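Local coordinates for ornithine aminotransferase (Plasmodium falciparum, PDB 3LG0), which transfers the delta-amino group of L-ornithine to 2-oxoglutarate, giving glutamate semialdehyde, as a pyridoxal-phosphate-dependent class-III aminotransferase, at residues A[56-59]-A[60-64]; A[70-73]-A[74-78]; A[405-408]-A[409-413]. One frame throughout, in Å; residues are numbered along the deposited sequence.

Interaction 1. Residues A[56-59]-A[60-64]; sequences SSVN and QGHCH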
ATOM      1  N   SER A  56     -15.616   3.362   3.518  1.00 30.12           N
ATOM      2  CA  SER A  56     -15.614   4.670   2.869  1.00 32.42           C
ATOM      3  C   SER A  56     -14.795   4.778   1.585  1.00 35.07           C
ATOM      4  O   SER A  56     -14.729   5.846   0.996  1.00 40.21           O
ATOM      5  CB  SER A  56     -15.229   5.793   3.846  1.00 38.57           C
ATOM      6  OG  SER A  56     -16.230   5.971   4.834  1.00 34.15           O
ATOM      7  N   SER A  57     -14.192   3.690   1.127  1.00 33.21           N
ATOM      8  CA  SER A  57     -13.537   3.736  -0.173  1.00 27.67           C
ATOM      9  C   SER A  57     -14.524   4.003  -1.298  1.00 31.86           C
ATOM     10  O   SER A  57     -14.165   4.655  -2.272  1.00 31.41           O
ATOM     11  CB  SER A  57     -12.785   2.445  -0.477  1.00 29.68           C
ATOM     12  OG  SER A  57     -11.779   2.225   0.484  1.00 46.32           O
ATOM     13  N   VAL A  58     -15.751   3.481  -1.193  1.00 33.64           N
ATOM     14  CA  VAL A  58     -16.751   3.738  -2.241  1.00 30.37           C
ATOM     15  C   VAL A  58     -17.841   4.725  -1.828  1.00 27.16           C
ATOM     16  O   VAL A  58     -19.030   4.468  -2.009  1.00 30.93           O
ATOM     17  CB  VAL A  58     -17.355   2.442  -2.882  1.00 27.59           C
ATOM     18  CG1 VAL A  58     -16.290   1.706  -3.661  1.00 26.85           C
ATOM     19  CG2 VAL A  58     -17.986   1.527  -1.850  1.00 22.23           C
ATOM     20  N   ASN A  59     -17.421   5.858  -1.274  1.00 27.82           N
ATOM     21  CA  ASN A  59     -18.337   6.971  -1.026  1.00 31.85           C
ATOM     22  C   ASN A  59     -19.073   7.377  -2.306  1.00 32.10           C
ATOM     23  O   ASN A  59     -20.238   7.729  -2.265  1.00 33.24           O
ATOM     24  CB  ASN A  59     -17.580   8.178  -0.483  1.00 22.71           C
ATOM     25  CG  ASN A  59     -17.225   8.032   0.973  1.00 31.58           C
ATOM     26  OD1 ASN A  59     -17.515   7.005   1.593  1.00 29.81           O
ATOM     27  ND2 ASN A  59     -16.594   9.073   1.545  1.00 28.90           N
ATOM     28  N   GLN A  60     -18.373   7.327  -3.436  1.00 28.82           N
ATOM     29  CA  GLN A  60     -18.962   7.677  -4.725  1.00 31.34           C
ATOM     30  C   GLN A  60     -19.849   6.556  -5.282  1.00 39.20           C
ATOM     31  O   GLN A  60     -20.448   6.708  -6.342  1.00 37.63           O
ATOM     32  CB  GLN A  60     -17.871   8.015  -5.746  1.00 25.84           C
ATOM     33  CG  GLN A  60     -16.943   9.192  -5.378  1.00 24.11           C
ATOM     34  CD  GLN A  60     -15.739   8.766  -4.531  1.00 25.38           C
ATOM     35  OE1 GLN A  60     -15.735   7.706  -3.911  1.00 28.84           O
ATOM     36  NE2 GLN A  60     -14.726   9.601  -4.499  1.00 28.72           N
ATOM     37  N   GLY A  61     -19.925   5.436  -4.568  1.00 37.68           N
ATOM     38  CA  GLY A  61     -20.676   4.276  -5.032  1.00 31.20           C
ATOM     39  C   GLY A  61     -19.779   3.297  -5.768  1.00 30.93           C
ATOM     40  O   GLY A  61     -18.736   3.670  -6.301  1.00 26.74           O
ATOM     41  N   HIS A  62     -20.171   2.036  -5.803  1.00 27.16           N
ATOM     42  CA  HIS A  62     -19.363   1.038  -6.498  1.00 32.84           C
ATOM     43  C   HIS A  62     -19.279   1.278  -8.009  1.00 34.27           C
ATOM     44  O   HIS A  62     -20.250   1.684  -8.652  1.00 32.49           O
ATOM     45  CB  HIS A  62     -19.908  -0.373  -6.260  1.00 21.31           C
ATOM     46  CG  HIS A  62     -19.521  -0.964  -4.946  1.00 29.14           C
ATOM     47  ND1 HIS A  62     -20.360  -0.957  -3.853  1.00 33.03           N
ATOM     48  CD2 HIS A  62     -18.397  -1.609  -4.551  1.00 25.21           C
ATOM     49  CE1 HIS A  62     -19.766  -1.564  -2.840  1.00 24.99           C
ATOM     50  NE2 HIS A  62     -18.576  -1.971  -3.239  1.00 28.49           N
ATOM     51  N   CYS A  63     -18.105   0.999  -8.557  1.00 32.98           N
ATOM     52  CA  CYS A  63     -17.865   1.024  -9.999  1.00 34.02           C
ATOM     53  C   CYS A  63     -18.367   2.284 -10.705  1.00 37.21           C
ATOM     54  O   CYS A  63     -19.034   2.202 -11.728  1.00 38.87           O
ATOM     55  CB  CYS A  63     -18.460  -0.215 -10.665  1.00 34.35           C
ATOM     56  SG  CYS A  63     -17.680  -1.795 -10.162  1.00 35.63           S
ATOM     57  N   HIS A  64     -18.025   3.447 -10.169  1.00 33.33           N
ATOM     58  CA  HIS A  64     -18.435   4.684 -10.781  1.00 32.27           C
ATOM     59  C   HIS A  64     -17.785   4.847 -12.145  1.00 41.07           C
ATOM     60  O   HIS A  64     -16.559   4.826 -12.261  1.00 39.63           O
ATOM     61  CB  HIS A  64     -18.099   5.868  -9.895  1.00 28.62           C
ATOM     62  CG  HIS A  64     -18.837   7.109 -10.269  1.00 40.34           C
ATOM     63  ND1 HIS A  64     -18.638   7.750 -11.471  1.00 44.25           N
ATOM     64  CD2 HIS A  64     -19.795   7.808  -9.620  1.00 41.45           C
ATOM     65  CE1 HIS A  64     -19.432   8.803 -11.539  1.00 46.98           C
ATOM     66  NE2 HIS A  64     -20.143   8.861 -10.428  1.00 37.36           N
TER
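S57 and Q60 approach each other across a type I beta turn that runs from V58 to G61, in the loop joining helices 53-56 and 65-77 of the class-III aminotransferase fold. The S57 carbonyl O lies 3.8 Å from Q60 OE1, and both are acceptors, so this is an approach of like atoms without a bond between them. The S57 hydroxyl bonds the carbonyl of A54; its side chain also comes near K262, the lysine that by similarity carries the pyridoxal phosphate, which is not attached here. V58 closes the turn: G61 N donates to V58 O at 2.9 Å, with an N-H...O angle of 151°. The donor sits above the carbonyl plane of V58, not on a lone pair. The side chain of V58 then reaches beyond the turn. With chi1 at -67°, CG1 lies anti to the carbonyl carbon and CG2 falls between N and C, and it is CG2 that covers one face of the H62 ring. In this CH-pi contact V58 CG2 lies 3.8 Å from the centroid of the H62 ring, 15° off its normal. V58 also packs on I80 of the second subunit. N59 occupies the second turn position, and its amide leads away from the turn, where OD1 accepts from R241 and ND2 donates to L239 O. Q60 is bent at chi2, which brings its amide back beside the N59 backbone, with Q60 OE1 3.6 Å from N59 N. Its NE2 is held by the carbonyls of A263 and A306, whereas the buried OE1 has no partner in the model. G61 follows with a positive phi, and at the N-cap of helix 65-77 the H64 ring accepts through ND1 from the backbone N of D66.

Interaction 2. Residues A[70-73]-A[74-78]; sequences AMIN and QAKKL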
ATOM      1  N   ALA A  70     -11.455   7.815 -16.089  1.00 33.42           N
ATOM      2  CA  ALA A  70     -10.197   8.496 -15.823  1.00 29.69           C
ATOM      3  C   ALA A  70      -9.098   7.468 -15.661  1.00 32.18           C
ATOM      4  O   ALA A  70      -7.951   7.694 -16.063  1.00 29.07           O
ATOM      5  CB  ALA A  70     -10.296   9.383 -14.595  1.00 40.10           C
ATOM      6  N   MET A  71      -9.465   6.320 -15.104  1.00 27.05           N
ATOM      7  CA  MET A  71      -8.516   5.233 -14.936  1.00 31.02           C
ATOM      8  C   MET A  71      -7.997   4.662 -16.265  1.00 30.04           C
ATOM      9  O   MET A  71      -6.787   4.547 -16.475  1.00 28.26           O
ATOM     10  CB  MET A  71      -9.122   4.116 -14.087  1.00 28.77           C
ATOM     11  CG  MET A  71      -8.143   2.970 -13.785  1.00 33.34           C
ATOM     12  SD  MET A  71      -8.824   1.754 -12.640  1.00 48.61           S
ATOM     13  CE  MET A  71      -9.383   0.498 -13.757  1.00 33.98           C
ATOM     14  N   ILE A  72      -8.914   4.288 -17.151  1.00 34.01           N
ATOM     15  CA  ILE A  72      -8.539   3.726 -18.451  1.00 26.51           C
ATOM     16  C   ILE A  72      -7.687   4.706 -19.261  1.00 28.84           C
ATOM     17  O   ILE A  72      -6.672   4.328 -19.835  1.00 30.97           O
ATOM     18  CB  ILE A  72      -9.781   3.343 -19.252  1.00 41.70           C
ATOM     19  CG1 ILE A  72     -10.560   2.241 -18.525  1.00 36.66           C
ATOM     20  CG2 ILE A  72      -9.398   2.906 -20.657  1.00 34.67           C
ATOM     21  CD1 ILE A  72     -11.892   1.917 -19.185  1.00 39.86           C
ATOM     22  N   ASN A  73      -8.091   5.972 -19.267  1.00 28.72           N
ATOM     23  CA  ASN A  73      -7.364   7.015 -19.972  1.00 38.42           C
ATOM     24  C   ASN A  73      -5.914   7.174 -19.527  1.00 39.90           C
ATOM     25  O   ASN A  73      -5.017   7.298 -20.355  1.00 40.01           O
ATOM     26  CB  ASN A  73      -8.110   8.355 -19.855  1.00 35.90           C
ATOM     27  CG  ASN A  73      -9.330   8.407 -20.742  1.00 41.66           C
ATOM     28  OD1 ASN A  73      -9.489   7.568 -21.636  1.00 50.23           O
ATOM     29  ND2 ASN A  73     -10.199   9.379 -20.505  1.00 44.50           N
ATOM     30  N   GLN A  74      -5.680   7.183 -18.221  1.00 41.32           N
ATOM     31  CA  GLN A  74      -4.318   7.303 -17.719  1.00 30.63           C
ATOM     32  C   GLN A  74      -3.583   5.990 -17.890  1.00 30.43           C
ATOM     33  O   GLN A  74      -2.408   5.980 -18.233  1.00 27.78           O
ATOM     34  CB  GLN A  74      -4.299   7.752 -16.257  1.00 35.50           C
ATOM     35  CG  GLN A  74      -2.909   7.844 -15.683  1.00 34.79           C
ATOM     36  CD  GLN A  74      -2.070   8.831 -16.442  1.00 35.16           C
ATOM     37  OE1 GLN A  74      -2.544   9.904 -16.804  1.00 33.29           O
ATOM     38  NE2 GLN A  74      -0.825   8.478 -16.696  1.00 26.99           N
ATOM     39  N   ALA A  75      -4.282   4.876 -17.685  1.00 25.18           N
ATOM     40  CA  ALA A  75      -3.633   3.571 -17.791  1.00 25.10           C
ATOM     41  C   ALA A  75      -3.105   3.241 -19.193  1.00 39.55           C
ATOM     42  O   ALA A  75      -2.147   2.455 -19.336  1.00 34.41           O
ATOM     43  CB  ALA A  75      -4.554   2.462 -17.295  1.00 30.34           C
ATOM     44  N   LYS A  76      -3.739   3.813 -20.220  1.00 32.52           N
ATOM     45  CA  LYS A  76      -3.278   3.643 -21.604  1.00 39.24           C
ATOM     46  C   LYS A  76      -1.973   4.388 -21.815  1.00 34.27           C
ATOM     47  O   LYS A  76      -1.112   3.937 -22.554  1.00 41.09           O
ATOM     48  CB  LYS A  76      -4.317   4.166 -22.618  1.00 44.04           C
ATOM     49  CG  LYS A  76      -5.568   3.295 -22.810  1.00 38.67           C
ATOM     50  CD  LYS A  76      -6.564   3.979 -23.747  1.00 51.95           C
ATOM     51  CE  LYS A  76      -6.625   5.488 -23.483  1.00 60.37           C
ATOM     52  NZ  LYS A  76      -7.608   6.216 -24.351  1.00 64.48           N
ATOM     53  N   LYS A  77      -1.837   5.536 -21.164  1.00 35.35           N
ATOM     54  CA  LYS A  77      -0.652   6.371 -21.326  1.00 37.85           C
ATOM     55  C   LYS A  77       0.560   5.908 -20.497  1.00 39.44           C
ATOM     56  O   LYS A  77       1.659   5.709 -21.040  1.00 40.93           O
ATOM     57  CB  LYS A  77      -1.002   7.824 -21.005  1.00 32.26           C
ATOM     58  CG  LYS A  77      -1.923   8.469 -22.025  1.00 46.49           C
ATOM     59  CD  LYS A  77      -2.818   9.551 -21.417  1.00 45.21           C
ATOM     60  CE  LYS A  77      -2.046  10.786 -21.015  1.00 55.05           C
ATOM     61  NZ  LYS A  77      -2.994  11.894 -20.697  1.00 73.80           N
ATOM     62  N   LEU A  78       0.362   5.745 -19.189  1.00 38.02           N
ATOM     63  CA  LEU A  78       1.455   5.404 -18.271  1.00 33.79           C
ATOM     64  C   LEU A  78       0.866   5.078 -16.909  1.00 28.54           C
ATOM     65  O   LEU A  78       0.110   5.878 -16.369  1.00 33.57           O
ATOM     66  CB  LEU A  78       2.410   6.591 -18.138  1.00 32.02           C
ATOM     67  CG  LEU A  78       3.662   6.427 -17.288  1.00 28.30           C
ATOM     68  CD1 LEU A  78       4.627   5.549 -17.992  1.00 27.49           C
ATOM     69  CD2 LEU A  78       4.289   7.785 -17.012  1.00 30.01           C
TER
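N73 and K76 are brought side by side by matching first torsions: chi1 is -75° in N73 and -74° in K76, each setting CG anti to its own carbonyl carbon. Both lie on the last turns of the alpha-helix 65-77, three residues apart, and their side chains point the same way. A bend at chi3 (-39°) carries the K76 chain back along the helix, so that K76 NZ comes 3.6 Å from N73 OD1. That separation suits a loose electrostatic approach of ammonium and amide oxygen more than a firm link. The aliphatic part of K76 is closer to the backbone, its CG resting 3.3 Å from I72 O, while CD approaches I72 CG2. K77 behaves similarly one residue on, with CD 3.3 Å from N73 O. Beneath these side chains the i to i+4 pattern is regular. A75 N donates to M71 O at 2.8 Å, and the flanking bonds join Q74 N to A70 O and K76 N to I72 O. The A75 methyl lies against M71 O as well, at 3.2 Å from CB. On its inner side the helix meets helix 297-312, where M71 packs on I302 and Q74 on P297 and A301. M71 and A75 also pack on M71 of the second subunit, which places this helix at the dimer interface. The last backbone bond of the final turn is L78 N to Q74 O, 2.9 Å. The Q74 side chain is bent at chi2 and turns forward to the chain that leaves the helix: Q74 NE2 donates in the carbonyl plane to a lone pair of L78 O, 2.8 Å away, with that oxygen near the plane of the amide.

Interaction 3. Residues A[405-408]-A[409-413]; sequences KTVK and FFDDN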
ATOM      1  N   LYS A 405     -36.618  -4.362  11.200  1.00 36.84           N
ATOM      2  CA  LYS A 405     -37.038  -5.763  11.127  1.00 34.32           C
ATOM      3  C   LYS A 405     -35.990  -6.714  11.712  1.00 44.15           C
ATOM      4  O   LYS A 405     -36.342  -7.715  12.342  1.00 41.08           O
ATOM      5  CB  LYS A 405     -37.339  -6.130   9.667  1.00 37.84           C
ATOM      6  CG  LYS A 405     -37.666  -7.594   9.421  1.00 40.86           C
ATOM      7  CD  LYS A 405     -37.827  -7.854   7.922  1.00 43.20           C
ATOM      8  CE  LYS A 405     -38.028  -9.329   7.631  1.00 48.06           C
ATOM      9  NZ  LYS A 405     -37.921  -9.583   6.171  1.00 62.53           N
ATOM     10  N   THR A 406     -34.708  -6.397  11.512  1.00 35.11           N
ATOM     11  CA  THR A 406     -33.616  -7.269  11.969  1.00 38.84           C
ATOM     12  C   THR A 406     -33.429  -7.158  13.477  1.00 31.73           C
ATOM     13  O   THR A 406     -33.254  -8.165  14.162  1.00 30.42           O
ATOM     14  CB  THR A 406     -32.263  -6.972  11.255  1.00 35.26           C
ATOM     15  OG1 THR A 406     -32.410  -7.128   9.839  1.00 34.36           O
ATOM     16  CG2 THR A 406     -31.149  -7.923  11.741  1.00 27.16           C
ATOM     17  N   VAL A 407     -33.469  -5.933  13.990  1.00 29.35           N
ATOM     18  CA  VAL A 407     -33.417  -5.728  15.432  1.00 33.25           C
ATOM     19  C   VAL A 407     -34.638  -6.366  16.089  1.00 31.99           C
ATOM     20  O   VAL A 407     -34.519  -7.031  17.115  1.00 34.83           O
ATOM     21  CB  VAL A 407     -33.365  -4.239  15.798  1.00 41.10           C
ATOM     22  CG1 VAL A 407     -33.390  -4.074  17.311  1.00 29.35           C
ATOM     23  CG2 VAL A 407     -32.112  -3.590  15.213  1.00 42.66           C
ATOM     24  N   LYS A 408     -35.804  -6.164  15.483  1.00 37.00           N
ATOM     25  CA  LYS A 408     -37.058  -6.718  15.988  1.00 36.33           C
ATOM     26  C   LYS A 408     -36.914  -8.208  16.282  1.00 39.01           C
ATOM     27  O   LYS A 408     -37.299  -8.679  17.348  1.00 35.45           O
ATOM     28  CB  LYS A 408     -38.175  -6.492  14.969  1.00 50.02           C
ATOM     29  CG  LYS A 408     -39.585  -6.628  15.527  1.00 45.22           C
ATOM     30  CD  LYS A 408     -40.596  -6.677  14.395  1.00 50.13           C
ATOM     31  CE  LYS A 408     -42.035  -6.769  14.920  1.00 73.96           C
ATOM     32  NZ  LYS A 408     -42.315  -8.000  15.726  1.00 54.88           N
ATOM     33  N   PHE A 409     -36.335  -8.932  15.331  1.00 41.24           N
ATOM     34  CA  PHE A 409     -36.082 -10.365  15.472  1.00 36.13           C
ATOM     35  C   PHE A 409     -35.344 -10.724  16.759  1.00 37.83           C
ATOM     36  O   PHE A 409     -35.769 -11.622  17.486  1.00 44.62           O
ATOM     37  CB  PHE A 409     -35.320 -10.898  14.248  1.00 48.97           C
ATOM     38  CG  PHE A 409     -34.900 -12.339  14.365  1.00 36.06           C
ATOM     39  CD1 PHE A 409     -35.814 -13.360  14.145  1.00 38.98           C
ATOM     40  CD2 PHE A 409     -33.597 -12.669  14.689  1.00 41.26           C
ATOM     41  CE1 PHE A 409     -35.436 -14.681  14.250  1.00 41.99           C
ATOM     42  CE2 PHE A 409     -33.204 -13.992  14.805  1.00 38.33           C
ATOM     43  CZ  PHE A 409     -34.125 -15.005  14.581  1.00 42.75           C
ATOM     44  N   PHE A 410     -34.244 -10.037  17.050  1.00 38.18           N
ATOM     45  CA  PHE A 410     -33.522 -10.306  18.294  1.00 39.86           C
ATOM     46  C   PHE A 410     -34.269  -9.864  19.557  1.00 46.99           C
ATOM     47  O   PHE A 410     -34.085 -10.449  20.623  1.00 41.75           O
ATOM     48  CB  PHE A 410     -32.105  -9.727  18.255  1.00 43.35           C
ATOM     49  CG  PHE A 410     -31.205 -10.468  17.322  1.00 43.41           C
ATOM     50  CD1 PHE A 410     -30.532 -11.597  17.748  1.00 41.83           C
ATOM     51  CD2 PHE A 410     -31.092 -10.078  15.997  1.00 36.96           C
ATOM     52  CE1 PHE A 410     -29.738 -12.304  16.874  1.00 39.83           C
ATOM     53  CE2 PHE A 410     -30.304 -10.774  15.128  1.00 34.82           C
ATOM     54  CZ  PHE A 410     -29.622 -11.890  15.564  1.00 30.72           C
ATOM     55  N   ASP A 411     -35.102  -8.833  19.438  1.00 45.20           N
ATOM     56  CA  ASP A 411     -35.912  -8.402  20.570  1.00 47.71           C
ATOM     57  C   ASP A 411     -36.989  -9.446  20.851  1.00 48.09           C
ATOM     58  O   ASP A 411     -37.185  -9.842  21.988  1.00 34.27           O
ATOM     59  CB  ASP A 411     -36.557  -7.037  20.305  1.00 30.25           C
ATOM     60  CG  ASP A 411     -35.584  -5.871  20.522  1.00 49.54           C
ATOM     61  OD1 ASP A 411     -34.671  -5.973  21.380  1.00 40.06           O
ATOM     62  OD2 ASP A 411     -35.744  -4.843  19.826  1.00 44.13           O
ATOM     63  N   ASP A 412     -37.670  -9.893  19.800  1.00 45.58           N
ATOM     64  CA  ASP A 412     -38.747 -10.862  19.938  1.00 50.29           C
ATOM     65  C   ASP A 412     -38.258 -12.191  20.533  1.00 46.24           C
ATOM     66  O   ASP A 412     -39.037 -12.942  21.105  1.00 48.84           O
ATOM     67  CB  ASP A 412     -39.446 -11.087  18.586  1.00 35.55           C
ATOM     68  CG  ASP A 412     -40.271  -9.897  18.156  1.00 41.44           C
ATOM     69  OD1 ASP A 412     -40.296  -8.905  18.905  1.00 41.44           O
ATOM     70  OD2 ASP A 412     -40.902  -9.942  17.079  1.00 40.26           O
ATOM     71  N   ASN A 413     -36.962 -12.460  20.442  1.00 46.64           N
ATOM     72  CA  ASN A 413     -36.457 -13.780  20.800  1.00 39.83           C
ATOM     73  C   ASN A 413     -35.420 -13.883  21.923  1.00 47.46           C
ATOM     74  O   ASN A 413     -34.762 -14.918  22.054  1.00 49.65           O
ATOM     75  CB  ASN A 413     -35.925 -14.480  19.547  1.00 47.51           C
ATOM     76  CG  ASN A 413     -37.039 -14.994  18.659  1.00 53.66           C
ATOM     77  OD1 ASN A 413     -37.757 -15.917  19.039  1.00 58.45           O
ATOM     78  ND2 ASN A 413     -37.198 -14.393  17.475  1.00 36.49           N
TER
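This is a local contact along the last two turns of the C-terminal alpha-helix 393-412, combining i to i+4 backbone bonds with a surface salt bridge between K408 and D412. K408 NZ donates to D412 OD2, 2.8 Å away, which accepts through its syn lone pair, on the side of the other oxygen. The lysine chain is extended as far as CE and turns only at chi4 (-62°), which directs NZ to the carboxylate. The backbone repeats the same pairing, D412 N donating to K408 O at 2.8 Å with an N-H...O angle of 167°. Residue 408 is thus joined to residue 412 twice, through main chain and side chain, on the exposed side of the helix. V407 and D411 run side by side one position earlier, with V407 CG1 3.5 Å from D411 OD2. The carboxylate of D411 is satisfied outside the helix, by the S337 hydroxyl and the V339 backbone N. T406 O meets the edge of the F410 ring near the ring plane, 3.4 Å from CD2, and also lies near F409 CB. At the end of the helix, N413 ND2 donates to F409 O at 3.1 Å, a side-chain bond to the final turn. T406 and F410 face helix 361-370, packing on F368 and I364 respectively, and F409 makes a cation-pi contact with K367 of that helix. V407 and D411 instead address the 337-339 segment, which leads into strand 340-346, the outermost strand, within this chain, of a mixed sheet.

In the fold
Along the chain the three contacts come in series. Interactions 1 and 2 are close neighbours, centres 19 Å apart and nearest atoms about 7 Å apart: the loop 56-64 leads directly into helix 65-77, whose last turns form interaction 2. Both adjoin helix 297-312 and both touch the second subunit, so this stretch follows the dimer interface from beside K262, the lysine that by similarity carries the cofactor. Interaction 3 stands apart on the C-terminal helix 393-412, its centre 30 Å from that of interaction 1 and 49 Å from that of interaction 2. It packs against helix 361-370 and touches no other chain, a peripheral part of the subunit distant from that interface stretch.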